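Local coordinates for protein beta-N-acetylhexosaminidase (Thermotoga neapolitana, PDB 5BZA) that probably hydrolyses terminal non-reducing N-acetyl-D-hexosamine residues of N-acetyl-beta-D-hexosaminides, as a thermostable member of glycoside hydrolase family 3, at residues D402-A407 and Y427-N432; K203-T208 and K239-S244; V90-Y95 and A140-E145; F45-N50 and L324-A329. One frame throughout, in Å; residues are numbered along the deposited sequence.

Interactions 1 and 2 are buried pairings of neighbouring parallel strands within a beta-alpha-beta unit, yet their centres lie about 51 Å apart, interaction 2 in the N-terminal barrel and interaction 1 in the C-terminal domain. Backbone hydrogen bonds carry both; interaction 1 adds a phenylalanine stack. Interactions 3 and 4 pair helices without any backbone bond across them. Interaction 3, close to interaction 2, joins two helices on the outside of the barrel and is only partly exposed, at Val90 and Glu145. Interaction 4 is buried, meets near a right angle and adds a metal-bound carboxylate. Both helix contacts touch the second subunit, as does the loop end of interaction 1; interaction 4 lies nearest interaction 1.

Interaction 1. Residues D402-A407 and Y427-N432; sequences DFVVNA and YFIIRN
Phe403 and Phe428 form an offset stack, ring centroids 4.6 Å apart and planes 23° from parallel. Both rings leave the backbone with CG anti to the carbonyl carbon (chi1 -71° and -67°) and therefore run side by side; CD1 of Phe403 also rests 3.5 Å from CB of Phe428. Replacing Phe403 by an alanine would probably leave one face of the Phe428 ring without its stacking partner and open a gap beside Ile430. On the other face of the sheet, Val404 CG2 meets the edge of the Tyr427 ring 3.7 Å from CD1, and Asp402 OD2 lies 3.2 Å from CE1 near the ring plane. The carboxylate's hydrogen bond goes to His417, whose backbone O also binds the Tyr427 hydroxyl. Parallel pairing supplies the backbone bonds: Phe428 N to Asp402 O at 2.8 Å, almost straight, then Val404 N to Phe428 O at 2.8 Å. A weak one follows, Ile430 N to Val404 O at 3.4 Å, where the strands give way to loop. Helix 411-418 links the two strands and supplies His417 to the Asp402 face, while helix 364-377 packs on Phe403, helix 452-463 on both phenylalanines, and strand 347-352 flanks 399-404.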
loop_
_atom_site.group_PDB
_atom_site.type_symbol
_atom_site.label_atom_id
_atom_site.label_comp_id
_atom_site.label_asym_id
_atom_site.label_seq_id
_atom_site.Cartn_x
_atom_site.Cartn_y
_atom_site.Cartn_z
ATOM N N ASP B 402 -26.151 14.141 11.730
ATOM C CA ASP B 402 -26.604 13.917 10.361
ATOM C C ASP B 402 -25.390 14.082 9.436
ATOM O O ASP B 402 -24.787 15.160 9.323
ATOM C CB ASP B 402 -27.765 14.875 10.005
ATOM C CG ASP B 402 -28.218 14.783 8.532
ATOM O OD1 ASP B 402 -27.901 13.781 7.832
ATOM O OD2 ASP B 402 -28.981 15.705 8.095
ATOM N N PHE B 403 -25.018 12.987 8.789
ATOM C CA PHE B 403 -23.886 13.029 7.873
ATOM C C PHE B 403 -24.422 13.320 6.490
ATOM O O PHE B 403 -24.877 12.439 5.740
ATOM C CB PHE B 403 -23.080 11.732 7.929
ATOM C CG PHE B 403 -22.308 11.582 9.207
ATOM C CD1 PHE B 403 -21.065 12.187 9.352
ATOM C CD2 PHE B 403 -22.863 10.941 10.295
ATOM C CE1 PHE B 403 -20.363 12.091 10.539
ATOM C CE2 PHE B 403 -22.162 10.848 11.489
ATOM C CZ PHE B 403 -20.915 11.424 11.605
ATOM N N VAL B 404 -24.386 14.603 6.183
ATOM C CA VAL B 404 -25.131 15.150 5.057
ATOM C C VAL B 404 -24.398 14.988 3.721
ATOM O O VAL B 404 -23.256 15.419 3.558
ATOM C CB VAL B 404 -25.410 16.613 5.278
ATOM C CG1 VAL B 404 -26.230 17.157 4.119
ATOM C CG2 VAL B 404 -26.104 16.827 6.644
ATOM N N VAL B 405 -25.103 14.391 2.768
ATOM C CA VAL B 405 -24.687 14.267 1.373
ATOM C C VAL B 405 -25.853 14.794 0.486
ATOM O O VAL B 405 -27.033 14.538 0.797
ATOM C CB VAL B 405 -24.327 12.816 1.047
ATOM C CG1 VAL B 405 -24.184 12.592 -0.445
ATOM C CG2 VAL B 405 -23.043 12.415 1.792
ATOM N N ASN B 406 -25.513 15.632 -0.509
ATOM C CA ASN B 406 -26.428 16.227 -1.539
ATOM C C ASN B 406 -27.792 16.692 -0.967
ATOM O O ASN B 406 -28.877 16.260 -1.383
ATOM C CB ASN B 406 -26.603 15.289 -2.770
ATOM C CG ASN B 406 -27.705 14.250 -2.587
ATOM O OD1 ASN B 406 -27.808 13.653 -1.521
ATOM N ND2 ASN B 406 -28.561 14.075 -3.594
ATOM N N ALA B 407 -27.720 17.604 -0.005
ATOM C CA ALA B 407 -28.916 18.083 0.673
ATOM C C ALA B 407 -29.735 18.959 -0.280
ATOM O O ALA B 407 -30.926 19.185 -0.069
ATOM C CB ALA B 407 -28.541 18.852 1.943
ATOM N N TYR B 427 -24.896 18.801 11.983
ATOM C CA TYR B 427 -24.822 18.518 10.565
ATOM C C TYR B 427 -23.371 18.412 10.159
ATOM O O TYR B 427 -22.589 19.371 10.308
ATOM C CB TYR B 427 -25.533 19.604 9.737
ATOM C CG TYR B 427 -27.011 19.584 9.978
ATOM C CD1 TYR B 427 -27.819 18.689 9.283
ATOM C CD2 TYR B 427 -27.602 20.429 10.917
ATOM C CE1 TYR B 427 -29.158 18.617 9.517
ATOM C CE2 TYR B 427 -28.981 20.378 11.158
ATOM C CZ TYR B 427 -29.743 19.470 10.453
ATOM O OH TYR B 427 -31.103 19.399 10.658
ATOM N N PHE B 428 -23.015 17.240 9.646
ATOM C CA PHE B 428 -21.677 17.043 9.127
ATOM C C PHE B 428 -21.770 17.120 7.620
ATOM O O PHE B 428 -22.262 16.186 6.977
ATOM C CB PHE B 428 -21.076 15.687 9.585
ATOM C CG PHE B 428 -20.802 15.600 11.073
ATOM C CD1 PHE B 428 -21.835 15.374 11.977
ATOM C CD2 PHE B 428 -19.496 15.707 11.566
ATOM C CE1 PHE B 428 -21.580 15.280 13.362
ATOM C CE2 PHE B 428 -19.233 15.616 12.954
ATOM C CZ PHE B 428 -20.276 15.410 13.844
ATOM N N ILE B 429 -21.308 18.224 7.044
ATOM C CA ILE B 429 -21.370 18.338 5.595
ATOM C C ILE B 429 -20.092 17.803 4.997
ATOM O O ILE B 429 -19.046 18.436 5.070
ATOM C CB ILE B 429 -21.664 19.794 5.101
ATOM C CG1 ILE B 429 -23.165 20.094 5.270
ATOM C CG2 ILE B 429 -21.467 19.862 3.594
ATOM C CD1 ILE B 429 -23.560 20.859 6.505
ATOM N N ILE B 430 -20.190 16.603 4.442
ATOM C CA ILE B 430 -18.994 15.839 4.136
ATOM C C ILE B 430 -18.625 15.716 2.662
ATOM O O ILE B 430 -17.554 15.221 2.347
ATOM C CB ILE B 430 -19.083 14.423 4.752
ATOM C CG1 ILE B 430 -20.218 13.608 4.136
ATOM C CG2 ILE B 430 -19.204 14.527 6.262
ATOM C CD1 ILE B 430 -20.217 12.154 4.635
ATOM N N ARG B 431 -19.528 16.098 1.762
ATOM C CA ARG B 431 -19.195 16.157 0.339
ATOM C C ARG B 431 -19.223 17.590 -0.143
ATOM O O ARG B 431 -18.246 18.322 0.001
ATOM C CB ARG B 431 -20.136 15.320 -0.504
ATOM C CG ARG B 431 -19.863 13.888 -0.388
ATOM C CD ARG B 431 -20.161 13.228 -1.672
ATOM N NE ARG B 431 -19.345 13.873 -2.695
ATOM C CZ ARG B 431 -19.053 13.324 -3.867
ATOM N NH1 ARG B 431 -19.476 12.093 -4.148
ATOM N NH2 ARG B 431 -18.324 13.998 -4.751
ATOM N N ASN B 432 -20.341 17.964 -0.759
ATOM C CA ASN B 432 -20.522 19.281 -1.331
ATOM C C ASN B 432 -20.642 20.356 -0.258
ATOM O O ASN B 432 -21.689 20.488 0.370
ATOM C CB ASN B 432 -21.763 19.249 -2.231
ATOM C CG ASN B 432 -21.993 20.564 -2.963
ATOM O OD1 ASN B 432 -21.086 21.413 -3.056
ATOM N ND2 ASN B 432 -23.187 20.707 -3.563
#

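Interaction 2. Residues K203-T208 and K239-S244; sequences KTAVMT and KGLVLS
Leu243 and Thr208 meet at the C-terminal end of two adjacent parallel strands of the family 3 TIM barrel, joined in a beta-alpha-beta unit through helix 225-235. With Val206, these residues have the most surface buried by the contact, and the closest approaches run through backbone atoms. Leu243 N gives a nearly straight bond (172°) to Val206 O, 2.8 Å away. Its own carbonyl O receives Thr208 N at 2.9 Å, the donor approaching almost in line with the C=O bond (174°), and also lies 3.4 Å from Met207 CA in a CA-H...O contact. Val206 turns both its N and its O to strand 241-243: its N reaches Leu241 O at 2.8 Å, while its O takes a further CA-H...O contact from Val242 CA at 3.3 Å. The Thr208 side chain splits its duties. Chi1 of 64° sets OG1 between the backbone N and the carbonyl carbon, close to Ser244 CA and hydrogen-bonded to Thr222 OG1, and directs CG2 to Val242 CG1, 3.8 Å away. The face bearing Val206 and Val242 is covered by helical residues such as Phe198 and Leu232. Met207, on the other face with Leu243, approaches the cadmium site of His161 and Asp245, and its CG lies 3.7 Å from Ser244 O.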
loop_
_atom_site.group_PDB
_atom_site.type_symbol
_atom_site.label_atom_id
_atom_site.label_comp_id
_atom_site.label_asym_id
_atom_site.label_seq_id
_atom_site.Cartn_x
_atom_site.Cartn_y
_atom_site.Cartn_z
ATOM N N LYS B 203 24.781 -0.754 8.351
ATOM C CA LYS B 203 24.372 -0.518 9.714
ATOM C C LYS B 203 23.173 -1.403 9.985
ATOM O O LYS B 203 22.192 -1.388 9.203
ATOM C CB LYS B 203 24.001 0.939 9.954
ATOM C CG LYS B 203 23.683 1.243 11.419
ATOM C CD LYS B 203 23.607 2.733 11.670
ATOM C CE LYS B 203 23.987 3.049 13.111
ATOM N NZ LYS B 203 24.852 4.258 13.222
ATOM N N THR B 204 23.195 -2.127 11.100
ATOM C CA THR B 204 22.074 -3.014 11.414
ATOM C C THR B 204 21.795 -3.034 12.915
ATOM O O THR B 204 22.671 -2.746 13.708
ATOM C CB THR B 204 22.338 -4.495 10.915
ATOM O OG1 THR B 204 21.182 -5.304 11.167
ATOM C CG2 THR B 204 23.521 -5.165 11.658
ATOM N N ALA B 205 20.561 -3.346 13.320
ATOM C CA ALA B 205 20.346 -3.716 14.730
ATOM C C ALA B 205 20.303 -5.257 14.832
ATOM O O ALA B 205 20.147 -5.961 13.833
ATOM C CB ALA B 205 19.055 -3.069 15.313
ATOM N N VAL B 206 20.454 -5.774 16.043
ATOM C CA VAL B 206 20.339 -7.221 16.247
ATOM C C VAL B 206 19.265 -7.490 17.298
ATOM O O VAL B 206 19.304 -6.913 18.395
ATOM C CB VAL B 206 21.660 -7.864 16.724
ATOM C CG1 VAL B 206 21.422 -9.347 17.066
ATOM C CG2 VAL B 206 22.725 -7.710 15.676
ATOM N N MET B 207 18.321 -8.370 16.971
ATOM C CA MET B 207 17.341 -8.822 17.965
ATOM C C MET B 207 17.708 -10.213 18.546
ATOM O O MET B 207 18.071 -11.112 17.811
ATOM C CB MET B 207 15.929 -8.849 17.348
ATOM C CG MET B 207 14.840 -9.010 18.406
ATOM S SD MET B 207 13.128 -9.212 17.772
ATOM C CE MET B 207 12.795 -7.564 17.095
ATOM N N THR B 208 17.605 -10.380 19.859
ATOM C CA THR B 208 17.969 -11.659 20.530
ATOM C C THR B 208 16.842 -12.651 20.508
ATOM O O THR B 208 15.687 -12.260 20.333
ATOM C CB THR B 208 18.388 -11.453 21.997
ATOM O OG1 THR B 208 17.273 -10.953 22.748
ATOM C CG2 THR B 208 19.548 -10.470 22.075
ATOM N N LYS B 239 29.184 -3.867 17.748
ATOM C CA LYS B 239 29.150 -2.787 18.724
ATOM C C LYS B 239 27.873 -1.961 18.520
ATOM O O LYS B 239 27.738 -0.842 19.048
ATOM C CB LYS B 239 30.419 -1.908 18.621
ATOM C CG LYS B 239 31.758 -2.695 18.689
ATOM C CD LYS B 239 31.761 -3.682 19.856
ATOM C CE LYS B 239 33.162 -4.197 20.200
ATOM N NZ LYS B 239 33.100 -5.359 21.151
ATOM N N GLY B 240 26.953 -2.495 17.720
ATOM C CA GLY B 240 25.755 -1.752 17.409
ATOM C C GLY B 240 24.644 -1.994 18.410
ATOM O O GLY B 240 24.872 -2.415 19.539
ATOM N N LEU B 241 23.419 -1.730 17.962
ATOM C CA LEU B 241 22.231 -1.770 18.793
ATOM C C LEU B 241 21.688 -3.191 18.935
ATOM O O LEU B 241 21.460 -3.898 17.925
ATOM C CB LEU B 241 21.164 -0.827 18.188
ATOM C CG LEU B 241 19.780 -0.743 18.838
ATOM C CD1 LEU B 241 19.868 -0.192 20.289
ATOM C CD2 LEU B 241 18.828 0.131 17.998
ATOM N N VAL B 242 21.497 -3.605 20.191
ATOM C CA VAL B 242 20.945 -4.916 20.518
ATOM C C VAL B 242 19.615 -4.785 21.238
ATOM O O VAL B 242 19.524 -4.126 22.279
ATOM C CB VAL B 242 21.916 -5.759 21.453
ATOM C CG1 VAL B 242 21.202 -7.036 22.039
ATOM C CG2 VAL B 242 23.186 -6.104 20.739
ATOM N N LEU B 243 18.603 -5.469 20.720
ATOM C CA LEU B 243 17.254 -5.467 21.286
ATOM C C LEU B 243 16.825 -6.804 21.794
ATOM O O LEU B 243 17.122 -7.809 21.175
ATOM C CB LEU B 243 16.191 -5.061 20.237
ATOM C CG LEU B 243 15.787 -3.657 19.869
ATOM C CD1 LEU B 243 16.990 -2.846 19.463
ATOM C CD2 LEU B 243 14.867 -3.838 18.683
ATOM N N SER B 244 16.037 -6.820 22.861
ATOM C CA SER B 244 15.368 -8.056 23.216
ATOM C C SER B 244 14.277 -8.383 22.213
ATOM O O SER B 244 13.713 -7.484 21.543
ATOM C CB SER B 244 14.785 -7.952 24.629
ATOM O OG SER B 244 13.583 -7.195 24.687
#

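Interaction 3. Residues V90-Y95 and A140-E145; sequences VFTGRY and ASHGME
Glu145 lays its side chain over Gly93 and alongside Val90, and has more of its surface covered than any other residue of either segment. The chain bends at chi2 (-74°), turning the carboxylate back along helix 90-95: OE1 comes to 3.3 Å from Gly93 CA, and OE2 to 3.7 Å from Val90 CG2. A beta carbon at Gly93 would collide with OE1 as Glu145 is now placed, consistent with the close 4.4 Å approach of Gly93 CA and Glu145 CA. Gly93 CA also makes a CA-H...O contact with Glu145 O at 3.3 Å. Next to Gly93, Thr92 meets His142, a turn before Glu145, at about a right angle, its OG1 lying at the imidazole edge 3.3 Å from CD2, while CG2 sits 3.5 Å from His142 O. The ring is probably held by NE2 with Val87 O and ND1 with Val138 O, which would suit a protonated imidazole. No hydrogen bond crosses between the two segments. Their axes run 7.9 Å apart at 26° with the same N-to-C sense, as expected for neighbouring helices on the outside of a TIM barrel, here 89-106 and 136-153, each leading into a strand of the parallel sheet.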
loop_
_atom_site.group_PDB
_atom_site.type_symbol
_atom_site.label_atom_id
_atom_site.label_comp_id
_atom_site.label_asym_id
_atom_site.label_seq_id
_atom_site.Cartn_x
_atom_site.Cartn_y
_atom_site.Cartn_z
ATOM N N VAL B 90 19.976 -11.671 -5.367
ATOM C CA VAL B 90 19.752 -10.327 -5.891
ATOM C C VAL B 90 18.277 -9.932 -5.856
ATOM O O VAL B 90 17.940 -8.832 -5.450
ATOM C CB VAL B 90 20.296 -10.201 -7.341
ATOM C CG1 VAL B 90 19.636 -9.050 -8.091
ATOM C CG2 VAL B 90 21.792 -10.057 -7.282
ATOM N N PHE B 91 17.408 -10.851 -6.236
ATOM C CA PHE B 91 15.975 -10.621 -6.146
ATOM C C PHE B 91 15.544 -10.321 -4.711
ATOM O O PHE B 91 14.625 -9.532 -4.498
ATOM C CB PHE B 91 15.204 -11.796 -6.735
ATOM C CG PHE B 91 15.233 -11.813 -8.224
ATOM C CD1 PHE B 91 14.407 -10.944 -8.959
ATOM C CD2 PHE B 91 16.123 -12.620 -8.898
ATOM C CE1 PHE B 91 14.457 -10.917 -10.324
ATOM C CE2 PHE B 91 16.173 -12.604 -10.260
ATOM C CZ PHE B 91 15.323 -11.750 -10.992
ATOM N N THR B 92 16.187 -10.926 -3.713
ATOM C CA THR B 92 15.864 -10.578 -2.323
ATOM C C THR B 92 16.263 -9.124 -1.977
ATOM O O THR B 92 15.509 -8.386 -1.304
ATOM C CB THR B 92 16.550 -11.566 -1.326
ATOM O OG1 THR B 92 16.143 -12.913 -1.660
ATOM C CG2 THR B 92 16.226 -11.208 0.119
ATOM N N GLY B 93 17.456 -8.723 -2.409
ATOM C CA GLY B 93 17.883 -7.345 -2.219
ATOM C C GLY B 93 16.913 -6.360 -2.899
ATOM O O GLY B 93 16.565 -5.334 -2.311
ATOM N N ARG B 94 16.477 -6.671 -4.122
ATOM C CA ARG B 94 15.541 -5.782 -4.852
ATOM C C ARG B 94 14.184 -5.684 -4.113
ATOM O O ARG B 94 13.613 -4.582 -3.953
ATOM C CB ARG B 94 15.360 -6.278 -6.297
ATOM C CG ARG B 94 16.639 -6.221 -7.162
ATOM C CD ARG B 94 16.384 -6.488 -8.671
ATOM N NE ARG B 94 17.646 -6.385 -9.439
ATOM C CZ ARG B 94 18.020 -7.174 -10.462
ATOM N NH1 ARG B 94 17.261 -8.190 -10.872
ATOM N NH2 ARG B 94 19.199 -6.968 -11.059
ATOM N N TYR B 95 13.685 -6.812 -3.617
ATOM C CA TYR B 95 12.446 -6.759 -2.874
ATOM C C TYR B 95 12.632 -5.888 -1.611
ATOM O O TYR B 95 11.772 -5.097 -1.246
ATOM C CB TYR B 95 11.992 -8.154 -2.461
ATOM C CG TYR B 95 10.996 -8.094 -1.329
ATOM C CD1 TYR B 95 9.696 -7.647 -1.548
ATOM C CD2 TYR B 95 11.380 -8.401 -0.019
ATOM C CE1 TYR B 95 8.773 -7.557 -0.502
ATOM C CE2 TYR B 95 10.487 -8.297 1.020
ATOM C CZ TYR B 95 9.175 -7.874 0.777
ATOM O OH TYR B 95 8.280 -7.800 1.829
ATOM N N ALA B 140 22.954 -16.904 4.437
ATOM C CA ALA B 140 23.885 -15.790 4.571
ATOM C C ALA B 140 23.828 -14.829 3.374
ATOM O O ALA B 140 23.850 -13.621 3.581
ATOM C CB ALA B 140 25.327 -16.301 4.788
ATOM N N SER B 141 23.811 -15.347 2.141
ATOM C CA SER B 141 23.856 -14.446 0.983
ATOM C C SER B 141 22.505 -13.710 0.833
ATOM O O SER B 141 22.468 -12.497 0.584
ATOM C CB SER B 141 24.244 -15.182 -0.321
ATOM O OG SER B 141 23.279 -16.113 -0.785
ATOM N N HIS B 142 21.409 -14.422 1.056
ATOM C CA HIS B 142 20.091 -13.800 0.963
ATOM C C HIS B 142 19.866 -12.785 2.093
ATOM O O HIS B 142 19.225 -11.751 1.891
ATOM C CB HIS B 142 19.003 -14.856 0.968
ATOM C CG HIS B 142 18.931 -15.633 -0.305
ATOM N ND1 HIS B 142 19.842 -16.625 -0.628
ATOM C CD2 HIS B 142 18.088 -15.541 -1.359
ATOM C CE1 HIS B 142 19.523 -17.141 -1.800
ATOM N NE2 HIS B 142 18.470 -16.491 -2.274
ATOM N N GLY B 143 20.383 -13.085 3.270
ATOM C CA GLY B 143 20.315 -12.169 4.401
ATOM C C GLY B 143 21.127 -10.905 4.193
ATOM O O GLY B 143 20.691 -9.790 4.590
ATOM N N MET B 144 22.320 -11.059 3.602
ATOM C CA MET B 144 23.124 -9.888 3.281
ATOM C C MET B 144 22.421 -9.015 2.227
ATOM O O MET B 144 22.394 -7.793 2.335
ATOM C CB MET B 144 24.505 -10.295 2.784
ATOM C CG MET B 144 25.487 -9.154 2.680
ATOM S SD MET B 144 26.070 -8.412 4.226
ATOM C CE MET B 144 25.061 -6.924 4.258
ATOM N N GLU B 145 21.896 -9.652 1.196
ATOM C CA GLU B 145 21.148 -8.934 0.191
ATOM C C GLU B 145 19.991 -8.203 0.821
ATOM O O GLU B 145 19.723 -7.044 0.470
ATOM C CB GLU B 145 20.650 -9.867 -0.887
ATOM C CG GLU B 145 21.681 -10.161 -1.983
ATOM C CD GLU B 145 21.868 -8.966 -2.934
ATOM O OE1 GLU B 145 21.117 -7.959 -2.807
ATOM O OE2 GLU B 145 22.706 -9.053 -3.857
#

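Interaction 4. Residues F45-N50 and L324-A329; sequences FLDFMN and LIAEVA. With CD (cadmium ion), chain S.
With CG set anti to the backbone N (chi1 -168°), Asn50 extends its amide towards Glu327, whose own chain also leaves with CG anti and then bends at chi2 to bring the carboxylate round to meet it. The two side chains cross at about a right angle, with the amide and carboxylate planes strongly turned against each other. Asn50 ND2 reaches Glu327 OE1 in a weak hydrogen bond, 3.4 Å long with an angle of 149° at the hydrogen. The same OE1 binds the cadmium ion at 2.7 Å, which places the amide, through a weak bond, in the second shell of the metal. The other oxygen, OE2, is gripped by salt bridges to Arg54 and Arg331, which probably steady the carboxylate's rotation more firmly than the amide does. A leucine in place of Asn50 would probably deprive OE1 of its N-H partner and leave that oxygen to the metal with less to orient it. Closer to the helix backbones, Ala326 CB fits against one face of helix 45-50, 3.5 Å from Leu46 O, 3.8 Å from Asp47 CA and 3.7 Å from Asn50 CB. Leu46 CD1 packs on Ile325 CG2 at 3.6 Å, farther from the metal. The small Ala326 at the crossing is consistent with the 7.7 Å approach of the axes, at an angle of 99°. This is near-perpendicular helix packing, joining barrel helix 42-54 to helix 323-331, which leads towards the C-terminal sheet, and it contributes Glu327 to the metal site completed by Arg54, where zinc has also been observed.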
loop_
_atom_site.group_PDB
_atom_site.type_symbol
_atom_site.label_atom_id
_atom_site.label_comp_id
_atom_site.label_asym_id
_atom_site.label_seq_id
_atom_site.Cartn_x
_atom_site.Cartn_y
_atom_site.Cartn_z
ATOM N N PHE B 45 -3.339 4.955 12.092
ATOM C CA PHE B 45 -1.943 4.951 11.670
ATOM C C PHE B 45 -1.449 6.370 11.301
ATOM O O PHE B 45 -0.460 6.871 11.865
ATOM C CB PHE B 45 -1.788 3.945 10.506
ATOM C CG PHE B 45 -0.463 4.030 9.804
ATOM C CD1 PHE B 45 0.723 3.778 10.487
ATOM C CD2 PHE B 45 -0.397 4.427 8.460
ATOM C CE1 PHE B 45 1.973 3.894 9.834
ATOM C CE2 PHE B 45 0.835 4.541 7.792
ATOM C CZ PHE B 45 2.024 4.280 8.494
ATOM N N LEU B 46 -2.194 7.066 10.436
ATOM C CA LEU B 46 -1.814 8.409 10.006
ATOM C C LEU B 46 -1.789 9.415 11.155
ATOM O O LEU B 46 -0.841 10.238 11.255
ATOM C CB LEU B 46 -2.774 8.909 8.905
ATOM C CG LEU B 46 -2.752 8.106 7.618
ATOM C CD1 LEU B 46 -3.807 8.621 6.618
ATOM C CD2 LEU B 46 -1.356 8.155 7.007
ATOM N N ASP B 47 -2.802 9.359 12.031
ATOM C CA ASP B 47 -2.814 10.266 13.158
ATOM C C ASP B 47 -1.625 9.979 14.103
ATOM O O ASP B 47 -1.010 10.916 14.647
ATOM C CB ASP B 47 -4.142 10.184 13.923
ATOM C CG ASP B 47 -4.307 11.336 14.943
ATOM O OD1 ASP B 47 -3.799 12.461 14.683
ATOM O OD2 ASP B 47 -4.934 11.132 16.010
ATOM N N PHE B 48 -1.301 8.697 14.314
ATOM C CA PHE B 48 -0.108 8.295 15.112
ATOM C C PHE B 48 1.184 8.853 14.473
ATOM O O PHE B 48 1.983 9.493 15.152
ATOM C CB PHE B 48 -0.051 6.757 15.226
ATOM C CG PHE B 48 0.864 6.215 16.321
ATOM C CD1 PHE B 48 1.486 7.051 17.235
ATOM C CD2 PHE B 48 1.040 4.832 16.449
ATOM C CE1 PHE B 48 2.278 6.527 18.258
ATOM C CE2 PHE B 48 1.820 4.295 17.454
ATOM C CZ PHE B 48 2.451 5.142 18.363
ATOM N N MET B 49 1.385 8.636 13.169
ATOM C CA MET B 49 2.570 9.193 12.502
ATOM C C MET B 49 2.663 10.731 12.681
ATOM O O MET B 49 3.750 11.283 12.921
ATOM C CB MET B 49 2.572 8.854 11.011
ATOM C CG MET B 49 2.777 7.405 10.746
ATOM S SD MET B 49 4.291 6.643 11.444
ATOM C CE MET B 49 5.576 7.564 10.624
ATOM N N ASN B 50 1.520 11.409 12.587
ATOM C CA ASN B 50 1.485 12.853 12.816
ATOM C C ASN B 50 1.888 13.208 14.275
ATOM O O ASN B 50 2.674 14.122 14.528
ATOM C CB ASN B 50 0.079 13.401 12.481
ATOM C CG ASN B 50 0.041 14.897 12.411
ATOM O OD1 ASN B 50 0.923 15.519 11.817
ATOM N ND2 ASN B 50 -0.999 15.493 12.970
ATOM N N LEU B 324 1.327 13.797 7.453
ATOM C CA LEU B 324 0.912 15.021 6.801
ATOM C C LEU B 324 -0.558 14.884 6.400
ATOM O O LEU B 324 -1.326 15.868 6.419
ATOM C CB LEU B 324 1.815 15.314 5.584
ATOM C CG LEU B 324 1.697 14.361 4.393
ATOM C CD1 LEU B 324 0.670 14.846 3.297
ATOM C CD2 LEU B 324 3.087 14.038 3.819
ATOM N N ILE B 325 -0.943 13.666 6.019
ATOM C CA ILE B 325 -2.335 13.437 5.630
ATOM C C ILE B 325 -3.263 13.756 6.825
ATOM O O ILE B 325 -4.249 14.523 6.704
ATOM C CB ILE B 325 -2.510 12.017 5.111
ATOM C CG1 ILE B 325 -1.642 11.881 3.847
ATOM C CG2 ILE B 325 -3.987 11.701 4.857
ATOM C CD1 ILE B 325 -1.602 10.460 3.211
ATOM N N ALA B 326 -2.877 13.266 7.994
ATOM C CA ALA B 326 -3.635 13.581 9.206
ATOM C C ALA B 326 -3.743 15.109 9.353
ATOM O O ALA B 326 -4.825 15.662 9.613
ATOM C CB ALA B 326 -2.957 12.932 10.471
ATOM N N GLU B 327 -2.629 15.782 9.084
ATOM C CA GLU B 327 -2.531 17.213 9.259
ATOM C C GLU B 327 -3.497 17.937 8.316
ATOM O O GLU B 327 -4.225 18.850 8.728
ATOM C CB GLU B 327 -1.103 17.669 9.007
ATOM C CG GLU B 327 -0.890 19.124 9.272
ATOM C CD GLU B 327 -0.906 19.459 10.727
ATOM O OE1 GLU B 327 -1.125 18.535 11.557
ATOM O OE2 GLU B 327 -0.749 20.665 11.036
ATOM N N VAL B 328 -3.520 17.491 7.065
ATOM C CA VAL B 328 -4.369 18.118 6.057
ATOM C C VAL B 328 -5.794 17.946 6.532
ATOM O O VAL B 328 -6.575 18.925 6.550
ATOM C CB VAL B 328 -4.144 17.472 4.649
ATOM C CG1 VAL B 328 -5.274 17.757 3.666
ATOM C CG2 VAL B 328 -2.797 17.913 4.071
ATOM N N ALA B 329 -6.111 16.717 6.968
ATOM C CA ALA B 329 -7.479 16.389 7.336
ATOM C C ALA B 329 -7.847 17.299 8.479
ATOM O O ALA B 329 -8.959 17.862 8.520
ATOM C CB ALA B 329 -7.618 14.917 7.720
HETATM CD CD CD S . -1.938 19.947 13.705
#